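Local coordinates for protein SusD homolog (Bacteroides thetaiotaomicron VPI-5482, PDB 3IV0) that probably binds glycans at the outer membrane for uptake, as in other members of the SusD family, though its own ligand is not established, at residues S32-T37 with V94-A98; F284-V288 with L299-S303; E321-K327 with P338-K343. One frame throughout, in Å; residues are numbered along the deposited sequence.

Contact 1 of 3, residues S32-T37 with V94-A98; sequences SFRNAT and VFYTA
Ala36 sets its methyl squarely over one face of the Phe95 ring, a CH-pi contact in which CB stands over the centre, 3.5 Å from the ring centroid. The ring is carried there with CG anti to its own carbonyl carbon (chi1 -72°), which swings it from the flank of its helix across to the other. Apolar contacts fill in around this pair. CG2 of Thr37 reaches CE1 of Phe95 at 3.8 Å, while CE1 of Phe33 lies 3.9 Å from Phe95 CE1, an oblique pairing with the two ring planes inclined at 70°.

Segments 32-37 and 94-98, on helices 19-39 and 93-108 of the helical, TPR-related framework of the SusD family, run antiparallel at 166°; their local axes are 8.1 Å apart at closest, an approach consistent with the small residues Ser32, Ala36 and Ala98 between them. Ser32 faces Ala98 with CB to CB 3.9 Å, and one turn on Ala36 faces Val94, whose CG1 touches CB of Ala36 at 3.7 Å. Farther from the rings, Ser32 OG lies against CG2 of Thr97 at 3.5 Å.

No hydrogen bond crosses the interface. Within helix 19-39, Thr37 OG1 donates to Phe33 O, leaving CG2 beside the rings. Phe137 and Phe43 extend the aromatic cluster, meeting Phe33 and Phe95 edge-to-face, respectively.

Contact 2 of 3, residues F284-V288 with L299-S303; sequences FSDNV and LFCYS. With EDO (1,2-ethanediol), chain F.
Val288 presses its CG1 branch against the Phe300 ring, 3.5 Å from CE1, in the tightly packed half of the contact. With CG between its backbone N and carbonyl carbon (chi1 65°), Phe300 turns its ring back toward the short helix 284-287. There CE2 also meets CB of Asn287 at 3.7 Å, and the carbonyl oxygen of Asn287 lies over one face, toward the rim. Phe284 and Tyr302 approach from opposite directions and meet at their ring edges: CE1 of Phe284 is 3.3 Å from Tyr302 OH, near the plane of the phenylalanine ring. Phe284 CE1 also touches CZ of Phe300 at 4.2 Å, so three aromatic rings gather beside the valine. Helix 43-50 and Ile55 of strand 55-57 add to this packing; that strand pairs antiparallel with 300-302 in a two-stranded sheet.

The other half is looser and more polar. Asn287 O receives two weak backbone bonds, from Leu299 N at 3.1 Å and Phe300 N at 3.3 Å, the latter straighter at 153°. A water joins Asp286 O to Leu299 N, and CD2 of Leu299 lies alongside the Asn287 amide. A 1,2-ethanediol, probably from the crystallisation liquor, makes weak hydrogen bonds through O1 to Asp286 O and through O2 to Asn287 OD1; it is also hydrogen-bonded to Lys295 NZ. The amide nitrogen of Asn287 instead donates to Asn281 O, which probably restrains the turning of this side chain. The junction therefore rests on apolar packing at the rings, whereas its polar edge, held by weak hydrogen bonds and a shared water, has acceptors within reach of a small diol, here probably a solvent component.

Contact 3 of 3, residues E321-K327 with P338-K343; sequences ELWFDEK and PKEIKK
An Asx turn at Asp325 shapes the chain leaving helix 318-323, which a single beta bridge between Phe324 and Ile341 ties to loop 338-343. Asp325 OD1 accepts from Lys327 N, closing the turn, while OD2 receives Glu340 N at 2.9 Å, with the donor 54° out of the carboxylate plane. Having CG between its backbone N and carbonyl carbon (chi1 74°) brings the carboxylate across to the loop. One water links OD2 to Glu340 OE2, a bridge that probably eases the proximity of two acids; OE2 is also hydrogen-bonded to Ser291 OG. Asp325 N returns a weak bond to Glu340 O.

Trp323 O accepts from Lys342 N at 2.9 Å and, weakly, from Lys343 N. The extended Lys343 chain runs over one indole face: CG stands 3.6 Å from the centroid of the five-membered ring, and NZ makes an off-centre cation-pi contact at 4.1 Å with that of the six-membered ring. Trp323 NE1 is hydrogen-bonded to Ser253 OG. An alanine in place of Trp323 would remove this surface and is likely to leave the lysine's methylenes without their packing partner, NZ without its cation-pi face and Ser253 without its indole N-H. Lys342 NZ shares a water with Glu321 O and Phe324 O.

Beyond the contact, Lys343 NZ forms a salt bridge with Glu426, just past helix 408-422, while Ile341 packs on Tyr302 of strand 300-302.

Overall arrangement
The contacts follow one another along the chain, each closing before the next opens. Contact 1, between helices 19-39 and 93-108, is separate: its centre lies 25 Å from that of contact 2 and 32 Å from that of contact 3, without touching either. Contacts 2 and 3 have centres only 10 Å apart and meet directly, through a probable backbone hydrogen bond from Ile341 N to Val288 O and a weak one from Lys339 NZ to Tyr302 O. Loop 338-343 thus joins the two. Helix 43-50 supplies Phe43, which meets Phe95 of contact 1, and also packs against Phe284 and Phe300 of contact 2, so one helix borders both in this single-chain assembly.

Contact 1 of 3, residues S32-T37 with V94-A98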
loop_
_atom_site.group_PDB
_atom_site.type_symbol
_atom_site.label_atom_id
_atom_site.label_comp_id
_atom_site.label_asym_id
_atom_site.label_seq_id
_atom_site.Cartn_x
_atom_site.Cartn_y
_atom_site.Cartn_z
ATOM N N SER A 32 -5.800 2.777 14.653
ATOM C CA SER A 32 -6.157 3.966 13.909
ATOM C C SER A 32 -5.696 3.887 12.459
ATOM O O SER A 32 -6.457 4.277 11.571
ATOM C CB SER A 32 -5.636 5.255 14.556
ATOM O OG SER A 32 -6.315 5.497 15.790
ATOM N N PHE A 33 -4.505 3.359 12.208
ATOM C CA PHE A 33 -4.043 3.216 10.829
ATOM C C PHE A 33 -4.966 2.252 10.093
ATOM O O PHE A 33 -5.320 2.497 8.936
ATOM C CB PHE A 33 -2.624 2.709 10.817
ATOM C CG PHE A 33 -2.031 2.654 9.444
ATOM C CD1 PHE A 33 -1.508 3.803 8.848
ATOM C CD2 PHE A 33 -2.012 1.491 8.735
ATOM C CE1 PHE A 33 -0.950 3.744 7.572
ATOM C CE2 PHE A 33 -1.472 1.446 7.462
ATOM C CZ PHE A 33 -0.955 2.579 6.895
ATOM N N ARG A 34 -5.374 1.170 10.727
ATOM C CA ARG A 34 -6.305 0.231 10.136
ATOM C C ARG A 34 -7.628 0.926 9.836
ATOM O O ARG A 34 -8.247 0.699 8.785
ATOM C CB ARG A 34 -6.521 -0.945 11.064
ATOM C CG ARG A 34 -7.625 -1.883 10.604
ATOM C CD ARG A 34 -7.618 -3.154 11.384
ATOM N NE ARG A 34 -7.757 -2.923 12.814
ATOM C CZ ARG A 34 -7.436 -3.820 13.736
ATOM N NH1 ARG A 34 -6.963 -5.000 13.405
ATOM N NH2 ARG A 34 -7.612 -3.507 15.028
ATOM N N ASN A 35 -8.141 1.722 10.769
ATOM C CA ASN A 35 -9.375 2.458 10.519
ATOM C C ASN A 35 -9.274 3.387 9.326
ATOM O O ASN A 35 -10.236 3.482 8.545
ATOM C CB ASN A 35 -9.801 3.224 11.779
ATOM C CG ASN A 35 -10.430 2.330 12.817
ATOM O OD1 ASN A 35 -10.939 1.273 12.513
ATOM N ND2 ASN A 35 -10.393 2.795 14.072
ATOM N N ALA A 36 -8.143 4.084 9.208
ATOM C CA ALA A 36 -7.953 5.054 8.127
ATOM C C ALA A 36 -7.876 4.402 6.764
ATOM O O ALA A 36 -8.214 5.045 5.753
ATOM C CB ALA A 36 -6.693 5.819 8.372
ATOM N N THR A 37 -7.392 3.178 6.694
ATOM C CA THR A 37 -7.085 2.532 5.416
ATOM C C THR A 37 -8.098 1.510 4.953
ATOM O O THR A 37 -8.305 1.370 3.740
ATOM C CB THR A 37 -5.714 1.841 5.502
ATOM O OG1 THR A 37 -5.692 0.985 6.638
ATOM C CG2 THR A 37 -4.571 2.855 5.574
ATOM N N VAL A 94 -8.221 10.562 10.555
ATOM C CA VAL A 94 -7.907 9.320 11.238
ATOM C C VAL A 94 -6.423 9.003 11.166
ATOM O O VAL A 94 -5.834 8.555 12.141
ATOM C CB VAL A 94 -8.742 8.166 10.716
ATOM C CG1 VAL A 94 -8.404 6.874 11.499
ATOM C CG2 VAL A 94 -10.245 8.506 10.843
ATOM N N PHE A 95 -5.772 9.296 10.044
ATOM C CA PHE A 95 -4.308 9.179 9.995
ATOM C C PHE A 95 -3.669 10.104 11.026
ATOM O O PHE A 95 -2.676 9.714 11.672
ATOM C CB PHE A 95 -3.769 9.554 8.599
ATOM C CG PHE A 95 -4.061 8.527 7.537
ATOM C CD1 PHE A 95 -3.374 7.321 7.522
ATOM C CD2 PHE A 95 -4.963 8.791 6.517
ATOM C CE1 PHE A 95 -3.628 6.400 6.525
ATOM C CE2 PHE A 95 -5.203 7.853 5.543
ATOM C CZ PHE A 95 -4.531 6.704 5.541
ATOM N N TYR A 96 -4.179 11.339 11.171
ATOM C CA TYR A 96 -3.583 12.207 12.192
ATOM C C TYR A 96 -3.859 11.736 13.633
ATOM O O TYR A 96 -3.050 12.020 14.519
ATOM C CB TYR A 96 -3.993 13.678 12.006
ATOM C CG TYR A 96 -3.139 14.371 10.973
ATOM C CD1 TYR A 96 -1.827 14.707 11.240
ATOM C CD2 TYR A 96 -3.626 14.625 9.718
ATOM C CE1 TYR A 96 -1.049 15.273 10.291
ATOM C CE2 TYR A 96 -2.857 15.210 8.766
ATOM C CZ TYR A 96 -1.578 15.543 9.055
ATOM O OH TYR A 96 -0.825 16.114 8.050
ATOM N N THR A 97 -4.916 10.982 13.860
ATOM C CA THR A 97 -5.091 10.345 15.173
ATOM C C THR A 97 -3.918 9.398 15.436
ATOM O O THR A 97 -3.351 9.410 16.528
ATOM C CB THR A 97 -6.427 9.599 15.268
ATOM O OG1 THR A 97 -7.509 10.503 15.046
ATOM C CG2 THR A 97 -6.618 8.909 16.652
ATOM N N ALA A 98 -3.554 8.557 14.463
ATOM C CA ALA A 98 -2.392 7.705 14.566
ATOM C C ALA A 98 -1.120 8.496 14.816
ATOM O O ALA A 98 -0.313 8.154 15.681
ATOM C CB ALA A 98 -2.262 6.814 13.296
#

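Contact 2 of 3, residues F284-V288 with L299-S303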
loop_
_atom_site.group_PDB
_atom_site.type_symbol
_atom_site.label_atom_id
_atom_site.label_comp_id
_atom_site.label_asym_id
_atom_site.label_seq_id
_atom_site.Cartn_x
_atom_site.Cartn_y
_atom_site.Cartn_z
ATOM N N PHE A 284 -10.311 -5.287 -1.782
ATOM C CA PHE A 284 -10.315 -5.473 -3.224
ATOM C C PHE A 284 -10.999 -6.766 -3.620
ATOM O O PHE A 284 -11.881 -6.793 -4.524
ATOM C CB PHE A 284 -8.858 -5.478 -3.714
ATOM C CG PHE A 284 -8.679 -5.754 -5.191
ATOM C CD1 PHE A 284 -8.772 -4.723 -6.099
ATOM C CD2 PHE A 284 -8.402 -7.026 -5.656
ATOM C CE1 PHE A 284 -8.577 -4.936 -7.457
ATOM C CE2 PHE A 284 -8.211 -7.234 -7.025
ATOM C CZ PHE A 284 -8.329 -6.175 -7.907
ATOM N N SER A 285 -10.643 -7.843 -2.952
ATOM C CA SER A 285 -11.207 -9.148 -3.272
ATOM C C SER A 285 -12.754 -9.117 -3.286
ATOM O O SER A 285 -13.392 -9.731 -4.167
ATOM C CB SER A 285 -10.683 -10.192 -2.293
ATOM O OG SER A 285 -11.043 -11.506 -2.717
ATOM N N ASP A 286 -13.365 -8.441 -2.307
ATOM C CA ASP A 286 -14.823 -8.403 -2.202
ATOM C C ASP A 286 -15.462 -7.538 -3.251
ATOM O O ASP A 286 -16.682 -7.580 -3.424
ATOM C CB ASP A 286 -15.278 -8.033 -0.792
ATOM C CG ASP A 286 -15.116 -9.183 0.197
ATOM O OD1 ASP A 286 -15.121 -10.362 -0.213
ATOM O OD2 ASP A 286 -15.060 -8.916 1.424
ATOM N N ASN A 287 -14.653 -6.756 -3.967
ATOM C CA ASN A 287 -15.165 -5.944 -5.037
ATOM C C ASN A 287 -15.047 -6.622 -6.402
ATOM O O ASN A 287 -15.690 -6.163 -7.364
ATOM C CB ASN A 287 -14.448 -4.580 -5.048
ATOM C CG ASN A 287 -14.796 -3.723 -3.844
ATOM O OD1 ASN A 287 -15.916 -3.752 -3.325
ATOM N ND2 ASN A 287 -13.831 -2.929 -3.399
ATOM N N VAL A 288 -14.227 -7.669 -6.500
ATOM C CA VAL A 288 -13.966 -8.330 -7.780
ATOM C C VAL A 288 -14.359 -9.801 -7.747
ATOM O O VAL A 288 -13.977 -10.553 -8.638
ATOM C CB VAL A 288 -12.491 -8.201 -8.225
ATOM C CG1 VAL A 288 -12.184 -6.727 -8.457
ATOM C CG2 VAL A 288 -11.574 -8.804 -7.205
ATOM N N LEU A 299 -18.666 -6.109 -8.093
ATOM C CA LEU A 299 -18.799 -4.671 -8.237
ATOM C C LEU A 299 -18.254 -4.158 -9.571
ATOM O O LEU A 299 -18.860 -3.307 -10.221
ATOM C CB LEU A 299 -18.058 -3.975 -7.074
ATOM C CG LEU A 299 -18.114 -2.457 -7.080
ATOM C CD1 LEU A 299 -19.487 -2.003 -6.662
ATOM C CD2 LEU A 299 -17.068 -1.872 -6.102
ATOM N N PHE A 300 -17.079 -4.642 -9.971
ATOM C CA PHE A 300 -16.444 -4.190 -11.200
ATOM C C PHE A 300 -15.542 -5.250 -11.792
ATOM O O PHE A 300 -15.219 -6.239 -11.160
ATOM C CB PHE A 300 -15.661 -2.866 -11.014
ATOM C CG PHE A 300 -14.467 -2.949 -10.076
ATOM C CD1 PHE A 300 -13.230 -3.443 -10.510
ATOM C CD2 PHE A 300 -14.560 -2.489 -8.789
ATOM C CE1 PHE A 300 -12.131 -3.489 -9.669
ATOM C CE2 PHE A 300 -13.466 -2.551 -7.930
ATOM C CZ PHE A 300 -12.258 -3.032 -8.369
ATOM N N CYS A 301 -15.147 -5.005 -13.030
ATOM C CA CYS A 301 -14.178 -5.841 -13.699
ATOM C C CYS A 301 -13.170 -5.013 -14.480
ATOM O O CYS A 301 -13.419 -3.879 -14.849
ATOM C CB CYS A 301 -14.866 -6.850 -14.639
ATOM S SG CYS A 301 -15.761 -6.150 -16.038
ATOM N N TYR A 302 -12.038 -5.650 -14.753
ATOM C CA TYR A 302 -10.966 -5.076 -15.549
ATOM C C TYR A 302 -11.190 -5.337 -17.027
ATOM O O TYR A 302 -11.653 -6.419 -17.403
ATOM C CB TYR A 302 -9.633 -5.729 -15.161
ATOM C CG TYR A 302 -9.064 -5.173 -13.860
ATOM C CD1 TYR A 302 -9.523 -5.639 -12.652
ATOM C CD2 TYR A 302 -8.152 -4.143 -13.874
ATOM C CE1 TYR A 302 -9.025 -5.132 -11.463
ATOM C CE2 TYR A 302 -7.645 -3.618 -12.665
ATOM C CZ TYR A 302 -8.099 -4.135 -11.490
ATOM O OH TYR A 302 -7.633 -3.645 -10.291
ATOM N N SER A 303 -10.837 -4.374 -17.841
ATOM C CA SER A 303 -10.809 -4.545 -19.297
ATOM C C SER A 303 -10.087 -5.818 -19.708
ATOM O O SER A 303 -8.969 -6.079 -19.303
ATOM C CB SER A 303 -10.105 -3.331 -19.903
ATOM O OG SER A 303 -9.631 -3.557 -21.202
HETATM C C1 EDO F . -18.481 -6.350 -1.491
HETATM O O1 EDO F . -19.309 -7.214 -2.222
HETATM C C2 EDO F . -18.403 -4.886 -1.915
HETATM O O2 EDO F . -18.703 -4.704 -3.288
HETATM O O HOH W 1 -17.952 -8.051 -5.673
#

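Contact 3 of 3, residues E321-K327 with P338-K343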
loop_
_atom_site.group_PDB
_atom_site.type_symbol
_atom_site.label_atom_id
_atom_site.label_comp_id
_atom_site.label_asym_id
_atom_site.label_seq_id
_atom_site.Cartn_x
_atom_site.Cartn_y
_atom_site.Cartn_z
ATOM N N GLU A 321 -3.776 -18.623 -14.479
ATOM C CA GLU A 321 -4.659 -19.701 -14.065
ATOM C C GLU A 321 -5.046 -19.600 -12.592
ATOM O O GLU A 321 -6.159 -19.978 -12.180
ATOM C CB GLU A 321 -3.986 -21.048 -14.303
ATOM C CG GLU A 321 -3.879 -21.508 -15.719
ATOM C CD GLU A 321 -2.751 -20.869 -16.521
ATOM O OE1 GLU A 321 -1.743 -20.408 -15.948
ATOM O OE2 GLU A 321 -2.867 -20.844 -17.777
ATOM N N LEU A 322 -4.127 -19.122 -11.764
ATOM C CA LEU A 322 -4.367 -19.201 -10.326
ATOM C C LEU A 322 -5.041 -17.978 -9.762
ATOM O O LEU A 322 -5.661 -18.077 -8.703
ATOM C CB LEU A 322 -3.065 -19.453 -9.578
ATOM C CG LEU A 322 -2.426 -20.808 -9.809
ATOM C CD1 LEU A 322 -1.005 -20.867 -9.300
ATOM C CD2 LEU A 322 -3.244 -21.931 -9.127
ATOM N N TRP A 323 -4.904 -16.847 -10.415
ATOM C CA TRP A 323 -5.430 -15.604 -9.866
ATOM C C TRP A 323 -6.673 -15.115 -10.568
ATOM O O TRP A 323 -7.371 -14.254 -10.046
ATOM C CB TRP A 323 -4.370 -14.517 -9.874
ATOM C CG TRP A 323 -3.247 -14.752 -8.930
ATOM C CD1 TRP A 323 -3.133 -15.743 -8.033
ATOM C CD2 TRP A 323 -2.112 -13.892 -8.745
ATOM N NE1 TRP A 323 -1.956 -15.602 -7.317
ATOM C CE2 TRP A 323 -1.320 -14.468 -7.743
ATOM C CE3 TRP A 323 -1.680 -12.718 -9.354
ATOM C CZ2 TRP A 323 -0.139 -13.878 -7.310
ATOM C CZ3 TRP A 323 -0.515 -12.128 -8.905
ATOM C CH2 TRP A 323 0.251 -12.730 -7.922
ATOM N N PHE A 324 -6.970 -15.670 -11.745
ATOM C CA PHE A 324 -8.106 -15.229 -12.532
ATOM C C PHE A 324 -8.951 -16.433 -12.915
ATOM O O PHE A 324 -8.469 -17.571 -12.938
ATOM C CB PHE A 324 -7.674 -14.480 -13.801
ATOM C CG PHE A 324 -6.857 -13.266 -13.522
ATOM C CD1 PHE A 324 -5.489 -13.373 -13.362
ATOM C CD2 PHE A 324 -7.451 -12.017 -13.455
ATOM C CE1 PHE A 324 -4.733 -12.263 -13.077
ATOM C CE2 PHE A 324 -6.672 -10.876 -13.168
ATOM C CZ PHE A 324 -5.320 -11.016 -13.003
ATOM N N ASP A 325 -10.219 -16.177 -13.208
ATOM C CA ASP A 325 -11.063 -17.223 -13.809
ATOM C C ASP A 325 -10.843 -17.303 -15.329
ATOM O O ASP A 325 -10.030 -16.594 -15.932
ATOM C CB ASP A 325 -12.525 -17.014 -13.401
ATOM C CG ASP A 325 -13.195 -15.845 -14.111
ATOM O OD1 ASP A 325 -12.685 -15.310 -15.103
ATOM O OD2 ASP A 325 -14.298 -15.432 -13.655
ATOM N N GLU A 326 -11.543 -18.237 -15.956
ATOM C CA GLU A 326 -11.302 -18.511 -17.368
ATOM C C GLU A 326 -11.765 -17.385 -18.294
ATOM O O GLU A 326 -11.374 -17.329 -19.456
ATOM C CB GLU A 326 -11.941 -19.856 -17.744
ATOM C CG GLU A 326 -11.423 -20.453 -19.023
ATOM C CD GLU A 326 -11.822 -21.915 -19.175
ATOM O OE1 GLU A 326 -11.086 -22.792 -18.666
ATOM O OE2 GLU A 326 -12.874 -22.175 -19.796
ATOM N N LYS A 327 -12.534 -16.426 -17.761
ATOM C CA LYS A 327 -12.995 -15.283 -18.524
ATOM C C LYS A 327 -12.080 -14.066 -18.383
ATOM O O LYS A 327 -12.449 -12.960 -18.716
ATOM C CB LYS A 327 -14.409 -14.909 -18.084
ATOM C CG LYS A 327 -15.402 -16.048 -18.273
ATOM C CD LYS A 327 -16.652 -15.875 -17.417
ATOM C CE LYS A 327 -16.485 -16.422 -15.993
ATOM N NZ LYS A 327 -16.952 -17.837 -15.856
ATOM N N PRO A 338 -20.368 -12.333 -16.069
ATOM C CA PRO A 338 -19.370 -11.691 -15.205
ATOM C C PRO A 338 -18.034 -12.405 -15.167
ATOM O O PRO A 338 -17.943 -13.566 -15.512
ATOM C CB PRO A 338 -20.028 -11.763 -13.840
ATOM C CG PRO A 338 -20.846 -13.000 -13.883
ATOM C CD PRO A 338 -21.401 -13.028 -15.284
ATOM N N LYS A 339 -16.997 -11.715 -14.695
ATOM C CA LYS A 339 -15.719 -12.365 -14.467
ATOM C C LYS A 339 -15.171 -11.911 -13.119
ATOM O O LYS A 339 -15.540 -10.837 -12.636
ATOM C CB LYS A 339 -14.722 -12.077 -15.559
ATOM C CG LYS A 339 -14.380 -10.648 -15.742
ATOM C CD LYS A 339 -13.444 -10.550 -16.942
ATOM C CE LYS A 339 -13.030 -9.160 -17.253
ATOM N NZ LYS A 339 -12.012 -9.144 -18.380
ATOM N N GLU A 340 -14.377 -12.767 -12.513
ATOM C CA GLU A 340 -13.882 -12.490 -11.165
ATOM C C GLU A 340 -12.414 -12.782 -11.041
ATOM O O GLU A 340 -11.821 -13.500 -11.837
ATOM C CB GLU A 340 -14.673 -13.264 -10.130
ATOM C CG GLU A 340 -14.645 -14.760 -10.275
ATOM C CD GLU A 340 -15.575 -15.471 -9.307
ATOM O OE1 GLU A 340 -16.162 -14.821 -8.399
ATOM O OE2 GLU A 340 -15.720 -16.718 -9.466
ATOM N N ILE A 341 -11.812 -12.178 -10.011
ATOM C CA ILE A 341 -10.419 -12.394 -9.663
ATOM C C ILE A 341 -10.381 -13.182 -8.364
ATOM O O ILE A 341 -11.027 -12.769 -7.398
ATOM C CB ILE A 341 -9.722 -11.032 -9.488
ATOM C CG1 ILE A 341 -9.670 -10.338 -10.841
ATOM C CG2 ILE A 341 -8.344 -11.210 -8.875
ATOM C CD1 ILE A 341 -9.184 -8.876 -10.792
ATOM N N LYS A 342 -9.670 -14.297 -8.340
ATOM C CA LYS A 342 -9.671 -15.230 -7.231
ATOM C C LYS A 342 -8.342 -15.280 -6.442
ATOM O O LYS A 342 -8.161 -16.050 -5.504
ATOM C CB LYS A 342 -10.032 -16.632 -7.731
ATOM C CG LYS A 342 -9.051 -17.220 -8.644
ATOM C CD LYS A 342 -9.544 -18.622 -9.101
ATOM C CE LYS A 342 -8.579 -19.264 -10.069
ATOM N NZ LYS A 342 -9.099 -20.566 -10.552
ATOM N N LYS A 343 -7.464 -14.355 -6.801
ATOM C CA LYS A 343 -6.125 -14.229 -6.207
ATOM C C LYS A 343 -6.142 -14.255 -4.685
ATOM O O LYS A 343 -5.307 -14.880 -4.081
ATOM C CB LYS A 343 -5.498 -12.900 -6.664
ATOM C CG LYS A 343 -4.148 -12.559 -6.030
ATOM C CD LYS A 343 -3.541 -11.329 -6.643
ATOM C CE LYS A 343 -2.273 -10.931 -5.894
ATOM N NZ LYS A 343 -1.631 -9.721 -6.467
HETATM O O HOH W 2 -8.499 -20.262 -13.292
HETATM O O HOH W 3 -11.036 -13.182 -14.502
HETATM O O HOH W 4 -15.766 -17.568 -12.055
#